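Local coordinates for protein hemagglutinin (Pseudomonas aeruginosa, PDB 6D7Y) that forms the toxic C-terminal tip of the CdiA protein, which probably inhibits the growth of neighbouring bacteria on contact, at residues 50-61 with 74-85. Residues are numbered along the deposited sequence; the frame is centred on the assembly and turned at random.
Sequences HFKEIVRAPGEF and EKRLIDGRGVRL
K75 runs beneath the ring of F61 and ends among carbonyls of the last turn of helix 40-56 and of A57, the first residue beyond it. Its CB lies over the centre of the F61 ring, 3.6 Å from the centroid and 9° off the ring normal, a CH-pi contact. CG passes the carbonyl of E60, CD is near both F61 CE2 and I54 O, and CE approaches the oxygens of I54 and A57. With CG anti to the backbone N (chi1 -178°) and every later torsion near 180°, the chain is fully extended, and K75 NZ reaches A57 O at 2.6 Å. K75 NZ also bonds to I54 O at 2.9 Å; a weak bond to V55 O completes the grip. The I54 oxygen is met in its carbonyl plane, that of A57 from a tilted position. The ammonium thus satisfies carbonyls at and just past the end of the helix, where its charge would also suit the helix dipole.

Beside it, I54 is the hydrophobic wedge: CD1 meets V83 CG2 at 3.6 Å while CG1 touches L77 CD1, and A57 CB packs on both methyls of L77. Farther back along the helix, R81 bends at chi3 and shares its guanidinium among three side chains. R81 NH1 donates to H50 ND1 (3.1 Å, 161°) and makes a salt bridge to E53 OE1 (2.8 Å), while NE and NH2 grip the D79 carboxylate side-on. D79 also accepts from R81 N in an Asx turn within the hairpin bend, and the other E53 oxygen pairs with K49.

Past the lysine in the chain, a water links E60 O to R76 N. The whole is helix-on-sheet packing, helix segment 50-56 crossing strand 82-85 at nearly a right angle and laid over the hairpin of an antiparallel four-stranded meander.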
# COMPACT_ATOMS: atom_id res chain seq x y z
N HIS A 50 7.36 -3.17 1.93
CA HIS A 50 6.80 -3.06 0.57
C HIS A 50 6.70 -1.62 0.12
O HIS A 50 7.07 -1.28 -0.99
CB HIS A 50 5.40 -3.65 0.48
CG HIS A 50 5.36 -5.14 0.41
ND1 HIS A 50 5.67 -5.83 -0.74
CD2 HIS A 50 4.95 -6.07 1.31
CE1 HIS A 50 5.48 -7.12 -0.53
NE2 HIS A 50 5.05 -7.29 0.70
N PHE A 51 6.16 -0.77 0.99
CA PHE A 51 6.01 0.63 0.70
C PHE A 51 7.35 1.25 0.27
O PHE A 51 7.44 1.86 -0.81
CB PHE A 51 5.45 1.35 1.92
CG PHE A 51 5.27 2.82 1.71
CD1 PHE A 51 4.18 3.29 1.00
CD2 PHE A 51 6.18 3.73 2.23
CE1 PHE A 51 3.99 4.64 0.80
CE2 PHE A 51 6.00 5.09 2.05
CZ PHE A 51 4.90 5.54 1.33
N LYS A 52 8.38 1.09 1.10
CA LYS A 52 9.71 1.62 0.78
C LYS A 52 10.28 1.04 -0.51
O LYS A 52 10.94 1.75 -1.28
CB LYS A 52 10.69 1.40 1.94
CG LYS A 52 10.39 2.27 3.14
CD LYS A 52 11.43 2.10 4.23
CE LYS A 52 11.11 2.98 5.44
NZ LYS A 52 11.04 4.43 5.10
N GLU A 53 10.04 -0.24 -0.76
CA GLU A 53 10.49 -0.86 -2.00
C GLU A 53 9.83 -0.23 -3.23
O GLU A 53 10.51 0.09 -4.21
CB GLU A 53 10.25 -2.37 -1.99
CG GLU A 53 11.22 -3.12 -1.07
CD GLU A 53 10.98 -4.62 -1.00
OE1 GLU A 53 9.93 -5.11 -1.47
OE2 GLU A 53 11.86 -5.33 -0.46
N ILE A 54 8.51 -0.03 -3.16
CA ILE A 54 7.74 0.56 -4.25
C ILE A 54 8.21 1.99 -4.54
O ILE A 54 8.32 2.39 -5.69
CB ILE A 54 6.22 0.50 -3.96
CG1 ILE A 54 5.77 -0.97 -3.87
CG2 ILE A 54 5.43 1.20 -5.07
CD1 ILE A 54 4.41 -1.19 -3.21
N VAL A 55 8.46 2.74 -3.48
CA VAL A 55 8.94 4.11 -3.60
C VAL A 55 10.33 4.18 -4.26
O VAL A 55 10.56 5.04 -5.10
CB VAL A 55 8.99 4.81 -2.22
CG1 VAL A 55 9.71 6.15 -2.30
CG2 VAL A 55 7.58 4.98 -1.69
N ARG A 56 11.23 3.27 -3.91
CA ARG A 56 12.60 3.32 -4.48
C ARG A 56 12.74 2.69 -5.87
O ARG A 56 13.72 2.95 -6.57
CB ARG A 56 13.65 2.72 -3.52
CG ARG A 56 13.61 1.22 -3.33
CD ARG A 56 14.81 0.74 -2.54
NE ARG A 56 14.86 1.32 -1.19
CZ ARG A 56 14.31 0.78 -0.09
NH1 ARG A 56 13.66 -0.37 -0.13
NH2 ARG A 56 14.43 1.41 1.07
N ALA A 57 11.78 1.86 -6.25
CA ALA A 57 11.80 1.19 -7.56
C ALA A 57 11.61 2.18 -8.71
O ALA A 57 11.05 3.25 -8.52
CB ALA A 57 10.72 0.13 -7.62
N PRO A 58 12.11 1.84 -9.92
CA PRO A 58 11.88 2.72 -11.05
C PRO A 58 10.39 2.76 -11.43
O PRO A 58 9.62 1.84 -11.12
CB PRO A 58 12.72 2.10 -12.16
CG PRO A 58 13.81 1.40 -11.45
CD PRO A 58 13.18 0.86 -10.21
N GLY A 59 10.01 3.80 -12.15
CA GLY A 59 8.63 4.00 -12.53
C GLY A 59 8.29 5.31 -11.90
O GLY A 59 9.11 5.91 -11.23
N GLU A 60 7.06 5.76 -12.07
CA GLU A 60 6.67 7.05 -11.52
C GLU A 60 5.27 7.06 -10.94
O GLU A 60 4.42 6.25 -11.32
CB GLU A 60 6.67 8.10 -12.66
CG GLU A 60 7.95 8.25 -13.47
CD GLU A 60 9.11 8.93 -12.73
OE1 GLU A 60 8.94 9.46 -11.61
OE2 GLU A 60 10.21 8.96 -13.32
N PHE A 61 5.05 7.99 -10.01
CA PHE A 61 3.73 8.25 -9.55
C PHE A 61 3.05 9.09 -10.65
O PHE A 61 3.69 9.96 -11.28
CB PHE A 61 3.69 9.06 -8.23
CG PHE A 61 3.86 8.25 -7.00
CD1 PHE A 61 2.76 7.67 -6.37
CD2 PHE A 61 5.11 8.06 -6.43
CE1 PHE A 61 2.91 6.90 -5.23
CE2 PHE A 61 5.27 7.29 -5.29
CZ PHE A 61 4.17 6.71 -4.68
N GLU A 74 -0.73 7.64 -8.09
CA GLU A 74 -0.53 6.21 -8.16
C GLU A 74 0.75 5.79 -8.83
O GLU A 74 1.08 6.30 -9.89
CB GLU A 74 -1.70 5.59 -8.94
CG GLU A 74 -3.05 5.83 -8.28
CD GLU A 74 -4.23 5.26 -9.01
OE1 GLU A 74 -4.06 4.66 -10.10
OE2 GLU A 74 -5.35 5.44 -8.51
N LYS A 75 1.48 4.89 -8.19
CA LYS A 75 2.68 4.30 -8.76
C LYS A 75 2.42 2.79 -8.82
O LYS A 75 2.19 2.18 -7.78
CB LYS A 75 3.89 4.59 -7.92
CG LYS A 75 5.17 4.03 -8.50
CD LYS A 75 6.38 4.45 -7.73
CE LYS A 75 7.65 3.90 -8.37
NZ LYS A 75 8.85 4.43 -7.68
N ARG A 76 2.45 2.21 -10.03
CA ARG A 76 2.25 0.78 -10.20
C ARG A 76 3.51 0.18 -10.82
O ARG A 76 4.02 0.69 -11.82
CB ARG A 76 1.07 0.48 -11.12
CG ARG A 76 -0.27 0.97 -10.64
CD ARG A 76 -1.34 0.49 -11.60
NE ARG A 76 -2.70 0.82 -11.20
CZ ARG A 76 -3.54 0.00 -10.56
NH1 ARG A 76 -3.15 -1.22 -10.16
NH2 ARG A 76 -4.79 0.43 -10.29
N LEU A 77 4.03 -0.87 -10.18
CA LEU A 77 5.25 -1.51 -10.63
C LEU A 77 4.95 -2.60 -11.60
O LEU A 77 3.88 -3.17 -11.61
CB LEU A 77 6.01 -2.10 -9.45
CG LEU A 77 6.42 -1.14 -8.33
CD1 LEU A 77 7.35 -1.89 -7.39
CD2 LEU A 77 7.13 0.10 -8.85
N ILE A 78 5.96 -2.90 -12.41
CA ILE A 78 5.85 -3.98 -13.36
C ILE A 78 5.58 -5.33 -12.61
O ILE A 78 4.89 -6.18 -13.13
CB ILE A 78 7.13 -4.05 -14.21
CG1 ILE A 78 6.96 -5.01 -15.40
CG2 ILE A 78 8.34 -4.38 -13.36
CD1 ILE A 78 5.92 -4.52 -16.39
N ASP A 79 6.07 -5.47 -11.36
CA ASP A 79 5.85 -6.71 -10.55
C ASP A 79 4.43 -6.86 -9.96
O ASP A 79 4.16 -7.82 -9.24
CB ASP A 79 6.93 -6.89 -9.45
CG ASP A 79 6.81 -5.89 -8.28
OD1 ASP A 79 5.73 -5.32 -8.03
OD2 ASP A 79 7.83 -5.71 -7.55
N GLY A 80 3.54 -5.91 -10.25
CA GLY A 80 2.15 -5.99 -9.83
C GLY A 80 1.79 -5.21 -8.60
O GLY A 80 0.61 -4.94 -8.38
N ARG A 81 2.78 -4.86 -7.78
CA ARG A 81 2.54 -4.07 -6.59
C ARG A 81 2.44 -2.59 -6.95
O ARG A 81 3.06 -2.10 -7.89
CB ARG A 81 3.68 -4.23 -5.61
CG ARG A 81 3.91 -5.66 -5.11
CD ARG A 81 5.11 -5.68 -4.17
NE ARG A 81 6.34 -5.31 -4.86
CZ ARG A 81 7.49 -4.99 -4.27
NH1 ARG A 81 7.61 -4.96 -2.95
NH2 ARG A 81 8.55 -4.72 -5.02
N GLY A 82 1.67 -1.86 -6.16
CA GLY A 82 1.53 -0.46 -6.38
C GLY A 82 1.06 0.24 -5.13
O GLY A 82 0.57 -0.41 -4.21
N VAL A 83 1.21 1.56 -5.12
CA VAL A 83 0.76 2.41 -3.98
C VAL A 83 -0.10 3.54 -4.51
O VAL A 83 0.18 4.11 -5.57
CB VAL A 83 1.96 2.99 -3.22
CG1 VAL A 83 1.53 4.08 -2.23
CG2 VAL A 83 2.69 1.88 -2.47
N ARG A 84 -1.16 3.84 -3.76
CA ARG A 84 -2.07 4.90 -4.06
C ARG A 84 -2.02 5.87 -2.89
O ARG A 84 -2.13 5.45 -1.73
CB ARG A 84 -3.49 4.38 -4.24
CG ARG A 84 -4.57 5.44 -4.42
CD ARG A 84 -5.93 4.78 -4.67
NE ARG A 84 -6.04 4.29 -6.05
CZ ARG A 84 -6.90 3.37 -6.48
NH1 ARG A 84 -7.66 2.70 -5.62
NH2 ARG A 84 -6.91 3.03 -7.78
N LEU A 85 -1.81 7.13 -3.22
CA LEU A 85 -1.77 8.21 -2.27
C LEU A 85 -2.89 9.19 -2.57
O LEU A 85 -3.32 9.36 -3.72
CB LEU A 85 -0.46 8.98 -2.41
CG LEU A 85 0.87 8.26 -2.27
CD1 LEU A 85 2.01 9.27 -2.40
CD2 LEU A 85 0.97 7.50 -0.96
O HOH W 1 2.83 3.93 -12.20